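Local coordinates for putative uncharacterized protein (Coprinopsis cinerea, PDB 3W9A) that probably hydrolyses beta-glucan polysaccharides, being the beta-jelly-roll catalytic domain of a fungal glycoside hydrolase of family 131, at residues A[157-162]-A[170-175]; A[122-127]-A[139-144]; A[62-67]-A[77-82]; A[94-99]-A[161-166]. All blocks are in the same frame, centred on the assembly; numbering follows the deposited sequence.

How the contacts relate
Along the chain, contact 3 closes first. Contact 4 then spans a long interval that contains contact 2, and contact 1 follows directly on the strand that contact 4 also uses. Contacts 1 and 4 share Tyr161 and Asp162, their centres are about 8 Å apart, and together they put strand 157-164 between strands 93-101 and 169-176 of one sheet. Contact 2 is a hairpin of the facing sheet, and its Leu126 and Trp139 pack on Tyr161. Contact 3, 19 to 21 Å from the others between centres, joins strands of the two sheets elsewhere in the domain. The four contacts thus sample pairing within each jelly-roll sheet and packing between them.

Contact 1 (A[157-162]-A[170-175]); sequences FNFAYD and VGLWAS
Asp162 and Trp173 meet on one face of an antiparallel strand pair, and with Ser175 they have the most surface buried here. The carboxylate of Asp162 stands anti to its own backbone N (chi1 178°), which brings OD2 to the N-H edge of the indole of Trp173. NE1 of Trp173 gives its hydrogen to OD2 of Asp162 over 2.9 Å in an almost straight bond of 177°. The oxygen lies in the plane of the indole and is approached on its anti side, and the carboxylate and ring planes are only 20° apart. Beside this bond, CB of Asp162 rests against the indole edge, 3.6 Å from CD1 of Trp173. Tryptophan suits the place because it combines a broad apolar surface with a single N-H at its rim. Ser175 is short enough to lie beside Asn158, with OG 3.6 Å from CB of Asn158, and to bond back through its hydroxyl to Asn179 O.

The strands are held by paired backbone bonds at Asn158-Ser175, Ala160-Trp173 and Asp162-Gly171; the bond from Trp173 N to Ala160 O measures 2.8 Å. On the other face, CD1 of Leu172 touches two rings, 3.9 Å from CD1 of Phe159 and 3.8 Å from CD1 of Tyr161, and this apolar face looks toward Leu126 and Trp139 of the second sheet. OD2 of Asp162 also forms a salt bridge with Lys183; this and the indole N-H would probably favour the charged carboxylate, while the straight NE1 bond helps fix the turn of the indole.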
# COMPACT_ATOMS: atom_id res chain seq x y z
N PHE A 157 4.53 -2.19 9.77
CA PHE A 157 3.74 -3.36 9.49
C PHE A 157 4.01 -3.83 8.08
O PHE A 157 3.74 -3.12 7.10
CB PHE A 157 2.27 -3.06 9.73
CG PHE A 157 1.94 -2.80 11.17
CD1 PHE A 157 1.71 -3.87 12.04
CD2 PHE A 157 1.91 -1.50 11.67
CE1 PHE A 157 1.43 -3.64 13.38
CE2 PHE A 157 1.62 -1.26 13.01
CZ PHE A 157 1.38 -2.33 13.87
N ASN A 158 4.58 -5.03 8.01
CA ASN A 158 4.96 -5.65 6.75
C ASN A 158 3.85 -6.54 6.33
O ASN A 158 3.29 -7.27 7.15
CB ASN A 158 6.22 -6.51 6.90
CG ASN A 158 7.35 -5.78 7.58
OD1 ASN A 158 7.92 -6.27 8.58
ND2 ASN A 158 7.70 -4.62 7.05
N PHE A 159 3.52 -6.50 5.04
CA PHE A 159 2.51 -7.38 4.48
C PHE A 159 2.91 -7.93 3.15
O PHE A 159 3.68 -7.30 2.38
CB PHE A 159 1.19 -6.66 4.28
CG PHE A 159 0.56 -6.15 5.55
CD1 PHE A 159 -0.16 -7.00 6.37
CD2 PHE A 159 0.67 -4.82 5.90
CE1 PHE A 159 -0.77 -6.53 7.53
CE2 PHE A 159 0.08 -4.33 7.05
CZ PHE A 159 -0.66 -5.19 7.86
N ALA A 160 2.38 -9.11 2.86
CA ALA A 160 2.22 -9.54 1.49
C ALA A 160 0.86 -10.21 1.28
O ALA A 160 0.42 -11.07 2.07
CB ALA A 160 3.37 -10.44 1.06
N TYR A 161 0.17 -9.77 0.22
CA TYR A 161 -1.01 -10.45 -0.26
C TYR A 161 -0.55 -11.63 -1.13
O TYR A 161 0.13 -11.46 -2.13
CB TYR A 161 -1.90 -9.51 -1.08
CG TYR A 161 -2.37 -8.23 -0.42
CD1 TYR A 161 -2.45 -8.09 0.97
CD2 TYR A 161 -2.79 -7.16 -1.20
CE1 TYR A 161 -2.91 -6.92 1.56
CE2 TYR A 161 -3.27 -5.99 -0.63
CZ TYR A 161 -3.32 -5.87 0.75
OH TYR A 161 -3.79 -4.69 1.30
N ASP A 162 -0.93 -12.83 -0.72
CA ASP A 162 -0.60 -14.06 -1.40
C ASP A 162 -1.80 -14.35 -2.27
O ASP A 162 -2.79 -14.90 -1.78
CB ASP A 162 -0.42 -15.14 -0.33
CG ASP A 162 -0.12 -16.52 -0.88
OD1 ASP A 162 -0.51 -16.84 -2.03
OD2 ASP A 162 0.53 -17.30 -0.14
N VAL A 170 -7.07 -15.51 -1.98
CA VAL A 170 -6.06 -14.64 -1.40
C VAL A 170 -5.81 -14.95 0.10
O VAL A 170 -6.74 -15.11 0.89
CB VAL A 170 -6.44 -13.15 -1.58
CG1 VAL A 170 -7.77 -12.83 -0.92
CG2 VAL A 170 -5.35 -12.25 -1.05
N GLY A 171 -4.54 -15.07 0.45
CA GLY A 171 -4.11 -15.18 1.84
C GLY A 171 -3.28 -13.98 2.22
O GLY A 171 -3.08 -13.06 1.41
N LEU A 172 -2.78 -13.98 3.45
CA LEU A 172 -2.02 -12.85 3.97
C LEU A 172 -0.75 -13.30 4.70
O LEU A 172 -0.79 -14.20 5.57
CB LEU A 172 -2.90 -12.04 4.93
CG LEU A 172 -2.24 -10.80 5.51
CD1 LEU A 172 -2.09 -9.74 4.41
CD2 LEU A 172 -3.03 -10.27 6.70
N TRP A 173 0.37 -12.69 4.33
CA TRP A 173 1.61 -12.82 5.09
C TRP A 173 1.81 -11.50 5.87
O TRP A 173 1.52 -10.42 5.36
CB TRP A 173 2.80 -13.12 4.19
CG TRP A 173 2.69 -14.42 3.45
CD1 TRP A 173 1.81 -14.71 2.45
CD2 TRP A 173 3.48 -15.60 3.63
NE1 TRP A 173 2.00 -16.00 2.00
CE2 TRP A 173 3.04 -16.56 2.70
CE3 TRP A 173 4.55 -15.93 4.48
CZ2 TRP A 173 3.59 -17.84 2.61
CZ3 TRP A 173 5.11 -17.20 4.39
CH2 TRP A 173 4.62 -18.15 3.46
N ALA A 174 2.30 -11.59 7.09
CA ALA A 174 2.49 -10.40 7.93
C ALA A 174 3.62 -10.56 8.95
O ALA A 174 3.99 -11.67 9.34
CB ALA A 174 1.20 -10.02 8.63
N SER A 175 4.19 -9.43 9.32
CA SER A 175 5.15 -9.32 10.40
C SER A 175 5.33 -7.84 10.70
O SER A 175 4.79 -6.99 9.97
CB SER A 175 6.49 -9.94 10.02
OG SER A 175 7.22 -9.08 9.16

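Contact 2 (A[122-127]-A[139-144]); sequences HFTELK and WYAGGT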
# COMPACT_ATOMS: atom_id res chain seq x y z
N HIS A 122 -11.91 -4.05 -4.42
CA HIS A 122 -11.78 -4.28 -2.98
C HIS A 122 -11.81 -5.76 -2.62
O HIS A 122 -12.18 -6.12 -1.50
CB HIS A 122 -12.87 -3.53 -2.22
CG HIS A 122 -12.90 -2.07 -2.51
ND1 HIS A 122 -12.11 -1.16 -1.85
CD2 HIS A 122 -13.64 -1.35 -3.40
CE1 HIS A 122 -12.34 0.05 -2.32
NE2 HIS A 122 -13.27 -0.03 -3.25
N PHE A 123 -11.37 -6.62 -3.54
CA PHE A 123 -11.39 -8.05 -3.26
C PHE A 123 -10.40 -8.36 -2.14
O PHE A 123 -10.56 -9.34 -1.43
CB PHE A 123 -11.17 -8.90 -4.53
CG PHE A 123 -9.73 -9.02 -4.96
CD1 PHE A 123 -8.89 -9.92 -4.35
CD2 PHE A 123 -9.25 -8.29 -6.06
CE1 PHE A 123 -7.59 -10.06 -4.77
CE2 PHE A 123 -7.95 -8.42 -6.49
CZ PHE A 123 -7.11 -9.30 -5.84
N THR A 124 -9.36 -7.53 -2.01
CA THR A 124 -8.54 -7.50 -0.80
C THR A 124 -8.04 -6.09 -0.57
O THR A 124 -7.86 -5.32 -1.52
CB THR A 124 -7.36 -8.50 -0.85
OG1 THR A 124 -6.82 -8.71 0.47
CG2 THR A 124 -6.27 -8.04 -1.81
N GLU A 125 -7.83 -5.75 0.70
CA GLU A 125 -7.43 -4.42 1.11
C GLU A 125 -7.22 -4.39 2.61
O GLU A 125 -7.58 -5.34 3.34
CB GLU A 125 -8.50 -3.38 0.76
CG GLU A 125 -9.83 -3.56 1.51
CD GLU A 125 -10.92 -2.64 1.00
OE1 GLU A 125 -10.60 -1.58 0.38
OE2 GLU A 125 -12.10 -2.99 1.18
N LEU A 126 -6.68 -3.28 3.07
CA LEU A 126 -6.60 -3.00 4.48
C LEU A 126 -7.60 -1.91 4.75
O LEU A 126 -7.83 -1.05 3.89
CB LEU A 126 -5.19 -2.52 4.87
CG LEU A 126 -4.01 -3.51 4.73
CD1 LEU A 126 -2.69 -2.82 5.00
CD2 LEU A 126 -4.17 -4.70 5.65
N LYS A 127 -8.20 -1.94 5.92
CA LYS A 127 -8.97 -0.79 6.41
C LYS A 127 -8.55 -0.35 7.80
O LYS A 127 -7.85 -1.07 8.50
CB LYS A 127 -10.46 -1.08 6.43
CG LYS A 127 -11.04 -1.63 5.13
CD LYS A 127 -12.48 -1.18 5.01
CE LYS A 127 -13.35 -2.20 4.30
NZ LYS A 127 -14.73 -1.64 4.19
N TRP A 139 -7.10 -6.39 7.84
CA TRP A 139 -7.01 -6.91 6.47
C TRP A 139 -8.28 -7.62 6.12
O TRP A 139 -8.82 -8.41 6.93
CB TRP A 139 -5.86 -7.90 6.32
CG TRP A 139 -5.74 -8.46 4.95
CD1 TRP A 139 -5.33 -7.80 3.82
CD2 TRP A 139 -6.02 -9.80 4.54
NE1 TRP A 139 -5.34 -8.66 2.74
CE2 TRP A 139 -5.75 -9.89 3.17
CE3 TRP A 139 -6.47 -10.94 5.22
CZ2 TRP A 139 -5.93 -11.07 2.45
CZ3 TRP A 139 -6.63 -12.12 4.50
CH2 TRP A 139 -6.36 -12.17 3.13
N TYR A 140 -8.76 -7.36 4.91
CA TYR A 140 -9.98 -7.93 4.40
C TYR A 140 -9.73 -8.76 3.16
O TYR A 140 -8.82 -8.48 2.36
CB TYR A 140 -10.95 -6.81 4.07
CG TYR A 140 -11.44 -6.06 5.27
CD1 TYR A 140 -12.75 -6.21 5.71
CD2 TYR A 140 -10.59 -5.24 5.99
CE1 TYR A 140 -13.21 -5.52 6.82
CE2 TYR A 140 -11.03 -4.57 7.12
CZ TYR A 140 -12.34 -4.70 7.52
OH TYR A 140 -12.79 -4.01 8.63
N ALA A 141 -10.56 -9.78 2.98
CA ALA A 141 -10.56 -10.58 1.75
C ALA A 141 -11.99 -10.98 1.42
O ALA A 141 -12.70 -11.54 2.28
CB ALA A 141 -9.67 -11.79 1.90
N GLY A 142 -12.44 -10.67 0.20
CA GLY A 142 -13.80 -11.01 -0.22
C GLY A 142 -14.89 -10.22 0.48
O GLY A 142 -16.05 -10.57 0.39
N GLY A 143 -14.53 -9.13 1.14
CA GLY A 143 -15.49 -8.28 1.86
C GLY A 143 -15.52 -8.49 3.37
O GLY A 143 -16.24 -7.80 4.07
N THR A 144 -14.71 -9.43 3.86
CA THR A 144 -14.74 -9.85 5.26
C THR A 144 -13.37 -9.69 5.91
O THR A 144 -12.36 -10.19 5.38
CB THR A 144 -15.11 -11.35 5.36
OG1 THR A 144 -16.30 -11.62 4.61
CG2 THR A 144 -15.32 -11.76 6.80
O HOH W 1 -12.31 -7.63 0.76
O HOH W 2 -15.54 -4.88 3.77
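At the head of 122-127, Phe123 O takes the N-H of Gly142 at 2.8 Å, while a water links the carbonyl of His122 to the N of Gly143. Thr124 follows with its hydroxyl anti to the backbone N (chi1 -164°), which turns OG1 across the strand gap to donate to Tyr140 O at 2.8 Å. Its beta-branched form suits an extended strand, and the same oxygen lies beside the indole of Trp139, 2.7 Å from NE1. Glu125 supplies the regular backbone link, its O receiving Tyr140 N at 2.8 Å; on the opposite face from Thr124 its carboxylate accepts a bond from His122 ND1, whose NE2 meets a glycerol probably from the crystallisation liquor.

Leu126 pushes CD2 against the indole edge, 3.7 Å from CB of Trp139, the two side chains crossing at about a right angle. The indole also meets the Tyr161 ring of the facing sheet. An alanine in place of Trp139 would probably leave CD2 of Leu126 without the indole edge and open a gap beside Thr124 and Tyr161. Lys127 then lays its aliphatic chain over Tyr140: CG comes within 3.6 Å of CE2 of Tyr140, and CE stands 4.1 Å above the centre of the ring in a CH-pi contact. The ammonium reaches beyond to a salt bridge with Glu113.

These strands form an antiparallel hairpin of the jelly roll. The second strand leads straight into another tight hairpin through a type I' turn from Ala141 to Thr144, whose central positions, both with positive phi, suit Gly142 and Gly143.

Contact 3 (A[62-67]-A[77-82]); sequences LKVTID and MRTELI
Segments 62-67 and 77-82 run roughly antiparallel, at 152°, but their axes come no closer than 6.5 Å and no backbone hydrogen bond joins them. The one polar link is made by a side chain: Thr79 OG1 donates to Thr65 O at 2.8 Å, approaching from above the carbonyl plane. Threonine fits here because its other branch is apolar, and CG2 of Thr79 lies 3.7 Å from CG1 of Val64 as the two side chains slide past each other. The strands belong to different sheets of the jelly roll, 61-66 to one and 77-83 to the other, so their inward side chains fill the interior where the sheets face each other.

Leu62 and Leu81 meet tip to tip, CD2 of the first 3.8 Å from CD1 of the second. At the far end the selenomethionine Met77 curls back through a bend at chi3 toward Ile66, its CE modelled 3.3 Å from CD1 of Ile66, closer than usual contact, so the exact place of the methyl is doubtful. CG2 of Ile66 also covers Thr79, at 3.4 Å from OG1 of Thr79. Pointing away from strand 61-66, Arg78 grips Glu80 side-on, NE and NH2 each taking one carboxylate oxygen; OE1 of Glu80 is further bonded to His200.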
# COMPACT_ATOMS: atom_id res chain seq x y z
N LEU A 62 7.90 6.49 1.26
CA LEU A 62 6.92 7.44 0.78
C LEU A 62 5.98 7.84 1.90
O LEU A 62 5.39 6.97 2.55
CB LEU A 62 6.11 6.82 -0.34
CG LEU A 62 5.00 7.68 -0.94
CD1 LEU A 62 5.56 8.84 -1.75
CD2 LEU A 62 4.12 6.81 -1.82
N LYS A 63 5.87 9.14 2.15
CA LYS A 63 4.80 9.66 3.01
C LYS A 63 3.62 10.00 2.13
O LYS A 63 3.72 10.85 1.25
CB LYS A 63 5.23 10.94 3.75
CG LYS A 63 4.29 11.29 4.89
CD LYS A 63 4.30 12.76 5.34
CE LYS A 63 5.63 13.45 5.26
NZ LYS A 63 5.64 14.75 6.00
N VAL A 64 2.49 9.36 2.37
CA VAL A 64 1.27 9.61 1.59
C VAL A 64 0.42 10.52 2.44
O VAL A 64 0.07 10.14 3.54
CB VAL A 64 0.55 8.27 1.28
CG1 VAL A 64 -0.88 8.51 0.81
CG2 VAL A 64 1.34 7.47 0.26
N THR A 65 0.08 11.70 1.94
CA THR A 65 -0.76 12.63 2.70
C THR A 65 -2.12 12.87 2.02
O THR A 65 -2.19 13.23 0.84
CB THR A 65 -0.05 13.99 2.94
OG1 THR A 65 1.15 13.79 3.69
CG2 THR A 65 -0.95 14.98 3.70
N ILE A 66 -3.19 12.72 2.80
CA ILE A 66 -4.52 13.16 2.39
C ILE A 66 -4.95 14.37 3.21
O ILE A 66 -4.76 14.43 4.42
CB ILE A 66 -5.56 12.02 2.49
CG1 ILE A 66 -5.54 11.37 3.88
CG2 ILE A 66 -5.33 11.01 1.37
CD1 ILE A 66 -6.67 10.40 4.17
N ASP A 67 -5.47 15.38 2.53
CA ASP A 67 -6.09 16.51 3.22
C ASP A 67 -7.39 16.83 2.52
O ASP A 67 -7.79 16.09 1.61
CB ASP A 67 -5.14 17.72 3.32
CG ASP A 67 -4.83 18.36 1.98
OD1 ASP A 67 -5.48 18.08 0.95
OD2 ASP A 67 -3.88 19.16 1.95
N MSE A 77 -11.36 11.69 0.38
CA MSE A 77 -9.95 12.04 0.47
C MSE A 77 -9.18 10.92 -0.13
O MSE A 77 -9.29 9.80 0.33
CB MSE A 77 -9.50 12.30 1.91
CG MSE A 77 -10.48 13.27 2.55
SE MSE A 77 -9.83 14.31 4.11
CE MSE A 77 -8.32 13.23 4.73
N ARG A 78 -8.42 11.21 -1.18
CA ARG A 78 -7.73 10.15 -1.93
C ARG A 78 -6.36 10.60 -2.39
O ARG A 78 -6.22 11.67 -2.99
CB ARG A 78 -8.55 9.75 -3.16
CG ARG A 78 -9.88 9.10 -2.85
CD ARG A 78 -10.57 8.61 -4.12
NE ARG A 78 -9.95 7.41 -4.68
CZ ARG A 78 -10.47 6.69 -5.68
NH1 ARG A 78 -11.60 7.06 -6.25
NH2 ARG A 78 -9.86 5.61 -6.13
N THR A 79 -5.35 9.78 -2.09
CA THR A 79 -3.99 9.98 -2.62
C THR A 79 -3.48 8.60 -2.92
O THR A 79 -3.16 7.86 -2.00
CB THR A 79 -3.06 10.63 -1.60
OG1 THR A 79 -3.50 11.97 -1.35
CG2 THR A 79 -1.63 10.65 -2.12
N GLU A 80 -3.46 8.23 -4.20
CA GLU A 80 -3.21 6.84 -4.59
C GLU A 80 -2.36 6.78 -5.85
O GLU A 80 -2.65 7.47 -6.83
CB GLU A 80 -4.54 6.10 -4.81
CG GLU A 80 -5.66 6.71 -3.98
CD GLU A 80 -7.01 6.05 -4.13
OE1 GLU A 80 -7.22 5.24 -5.04
OE2 GLU A 80 -7.87 6.38 -3.29
N LEU A 81 -1.32 5.97 -5.83
CA LEU A 81 -0.58 5.63 -7.04
C LEU A 81 -1.02 4.26 -7.52
O LEU A 81 -1.59 3.49 -6.74
CB LEU A 81 0.92 5.60 -6.73
CG LEU A 81 1.54 6.93 -6.30
CD1 LEU A 81 2.68 6.69 -5.33
CD2 LEU A 81 2.00 7.74 -7.51
N ILE A 82 -0.74 3.96 -8.78
CA ILE A 82 -1.05 2.67 -9.37
C ILE A 82 0.20 2.14 -10.06
O ILE A 82 0.96 2.92 -10.64
CB ILE A 82 -2.15 2.75 -10.44
CG1 ILE A 82 -3.38 3.53 -9.94
CG2 ILE A 82 -2.52 1.37 -10.97
CD1 ILE A 82 -4.23 2.78 -8.94

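Contact 4 (A[94-99]-A[161-166]); sequences LFYHFS and YDIDFT
Phe98 holds CG between its backbone N and carbonyl carbon (chi1 59°), while Tyr161 keeps its own CG anti to the carbonyl carbon (chi1 -57°), and these choices bring the edge of Phe98 over the face of Tyr161. The T-shaped pair has centroids 5.2 Å apart and planes at 78°, with CE2 of Phe98 3.6 Å from CZ of Tyr161. Tyrosine suits this place because its hydroxyl, beyond the ring, bonds to Met117 O in the facing sheet. An alanine at Tyr161 would probably leave the edge of Phe98 without its face and Met117 O without this partner.

Further along, CD1 of Ile163 sits over the ring of Tyr96, 4.1 Å from its centroid, in a CH-pi contact. CB of Leu94 lies at the edge of the Phe165 ring, 4.0 Å from CE2 of Phe165. On the face opposite Tyr96 and Tyr161, Phe95 runs alongside Asp162, CE2 of Phe95 reaching 3.3 Å from OD2 of Asp162. The backbones pair at Leu94-Ile163 and Tyr96-Tyr161, the bond from Leu94 N to Ile163 O being 2.9 Å long. In this protein aromatic groups fill the inner face, and the antiparallel pairing of strands far apart in sequence, 93-101 and 157-164, is what jelly-roll topology produces.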
# COMPACT_ATOMS: atom_id res chain seq x y z
N LEU A 94 0.90 -14.71 -7.17
CA LEU A 94 1.79 -13.55 -7.02
C LEU A 94 1.66 -12.99 -5.63
O LEU A 94 0.64 -13.13 -4.97
CB LEU A 94 1.45 -12.43 -8.03
CG LEU A 94 1.52 -12.80 -9.51
CD1 LEU A 94 1.07 -11.67 -10.41
CD2 LEU A 94 2.93 -13.26 -9.89
N PHE A 95 2.71 -12.30 -5.21
CA PHE A 95 2.82 -11.80 -3.86
C PHE A 95 3.01 -10.31 -3.93
O PHE A 95 3.99 -9.82 -4.51
CB PHE A 95 3.97 -12.49 -3.13
CG PHE A 95 3.78 -13.97 -3.01
CD1 PHE A 95 4.15 -14.83 -4.05
CD2 PHE A 95 3.19 -14.52 -1.88
CE1 PHE A 95 3.95 -16.20 -3.93
CE2 PHE A 95 2.99 -15.89 -1.77
CZ PHE A 95 3.38 -16.72 -2.79
N TYR A 96 2.05 -9.59 -3.37
CA TYR A 96 2.06 -8.14 -3.44
C TYR A 96 2.61 -7.64 -2.11
O TYR A 96 1.91 -7.70 -1.09
CB TYR A 96 0.65 -7.60 -3.65
CG TYR A 96 0.10 -7.62 -5.06
CD1 TYR A 96 0.09 -8.78 -5.82
CD2 TYR A 96 -0.44 -6.45 -5.62
CE1 TYR A 96 -0.45 -8.79 -7.10
CE2 TYR A 96 -0.98 -6.45 -6.89
CZ TYR A 96 -0.99 -7.62 -7.63
OH TYR A 96 -1.53 -7.59 -8.90
N HIS A 97 3.85 -7.17 -2.13
CA HIS A 97 4.53 -6.76 -0.90
C HIS A 97 4.42 -5.26 -0.65
O HIS A 97 4.48 -4.44 -1.58
CB HIS A 97 6.01 -7.06 -0.96
CG HIS A 97 6.36 -8.51 -0.89
ND1 HIS A 97 6.91 -9.08 0.23
CD2 HIS A 97 6.28 -9.49 -1.81
CE1 HIS A 97 7.15 -10.36 0.00
NE2 HIS A 97 6.76 -10.64 -1.23
N PHE A 98 4.31 -4.91 0.62
CA PHE A 98 4.47 -3.54 1.06
C PHE A 98 4.62 -3.52 2.57
O PHE A 98 4.28 -4.49 3.26
CB PHE A 98 3.27 -2.66 0.67
CG PHE A 98 1.96 -3.14 1.22
CD1 PHE A 98 1.43 -2.58 2.38
CD2 PHE A 98 1.26 -4.16 0.59
CE1 PHE A 98 0.24 -3.03 2.90
CE2 PHE A 98 0.06 -4.62 1.11
CZ PHE A 98 -0.45 -4.05 2.26
N SER A 99 5.12 -2.38 3.06
CA SER A 99 5.20 -2.08 4.48
C SER A 99 4.57 -0.73 4.73
O SER A 99 4.82 0.22 3.99
CB SER A 99 6.66 -2.04 4.97
OG SER A 99 7.36 -3.22 4.62
N TYR A 161 0.17 -9.77 0.22
CA TYR A 161 -1.01 -10.45 -0.26
C TYR A 161 -0.55 -11.63 -1.13
O TYR A 161 0.13 -11.46 -2.13
CB TYR A 161 -1.90 -9.51 -1.08
CG TYR A 161 -2.37 -8.23 -0.42
CD1 TYR A 161 -2.45 -8.09 0.97
CD2 TYR A 161 -2.79 -7.16 -1.20
CE1 TYR A 161 -2.91 -6.92 1.56
CE2 TYR A 161 -3.27 -5.99 -0.63
CZ TYR A 161 -3.32 -5.87 0.75
OH TYR A 161 -3.79 -4.69 1.30
N ASP A 162 -0.93 -12.83 -0.72
CA ASP A 162 -0.60 -14.06 -1.40
C ASP A 162 -1.80 -14.35 -2.27
O ASP A 162 -2.79 -14.90 -1.78
CB ASP A 162 -0.42 -15.14 -0.33
CG ASP A 162 -0.12 -16.52 -0.88
OD1 ASP A 162 -0.51 -16.84 -2.03
OD2 ASP A 162 0.53 -17.30 -0.14
N ILE A 163 -1.74 -13.94 -3.54
CA ILE A 163 -2.91 -14.00 -4.42
C ILE A 163 -2.73 -15.13 -5.42
O ILE A 163 -1.73 -15.19 -6.15
CB ILE A 163 -3.15 -12.66 -5.16
CG1 ILE A 163 -3.26 -11.50 -4.14
CG2 ILE A 163 -4.42 -12.73 -5.98
CD1 ILE A 163 -3.29 -10.12 -4.76
N ASP A 164 -3.68 -16.07 -5.40
CA ASP A 164 -3.75 -17.14 -6.39
C ASP A 164 -4.82 -16.73 -7.39
O ASP A 164 -6.01 -16.83 -7.10
CB ASP A 164 -4.11 -18.46 -5.72
CG ASP A 164 -4.05 -19.66 -6.67
OD1 ASP A 164 -3.86 -20.78 -6.16
OD2 ASP A 164 -4.20 -19.49 -7.89
N PHE A 165 -4.38 -16.22 -8.54
CA PHE A 165 -5.30 -15.70 -9.55
C PHE A 165 -6.01 -16.82 -10.33
O PHE A 165 -7.00 -16.57 -10.98
CB PHE A 165 -4.55 -14.72 -10.49
CG PHE A 165 -4.13 -13.45 -9.82
CD1 PHE A 165 -5.05 -12.42 -9.63
CD2 PHE A 165 -2.84 -13.28 -9.36
CE1 PHE A 165 -4.68 -11.24 -9.01
CE2 PHE A 165 -2.47 -12.10 -8.73
CZ PHE A 165 -3.39 -11.07 -8.56
N THR A 166 -5.50 -18.04 -10.25
CA THR A 166 -6.09 -19.20 -10.93
C THR A 166 -7.24 -19.79 -10.08
O THR A 166 -8.36 -19.93 -10.55
CB THR A 166 -5.00 -20.25 -11.17
OG1 THR A 166 -3.87 -19.61 -11.80
CG2 THR A 166 -5.52 -21.41 -12.03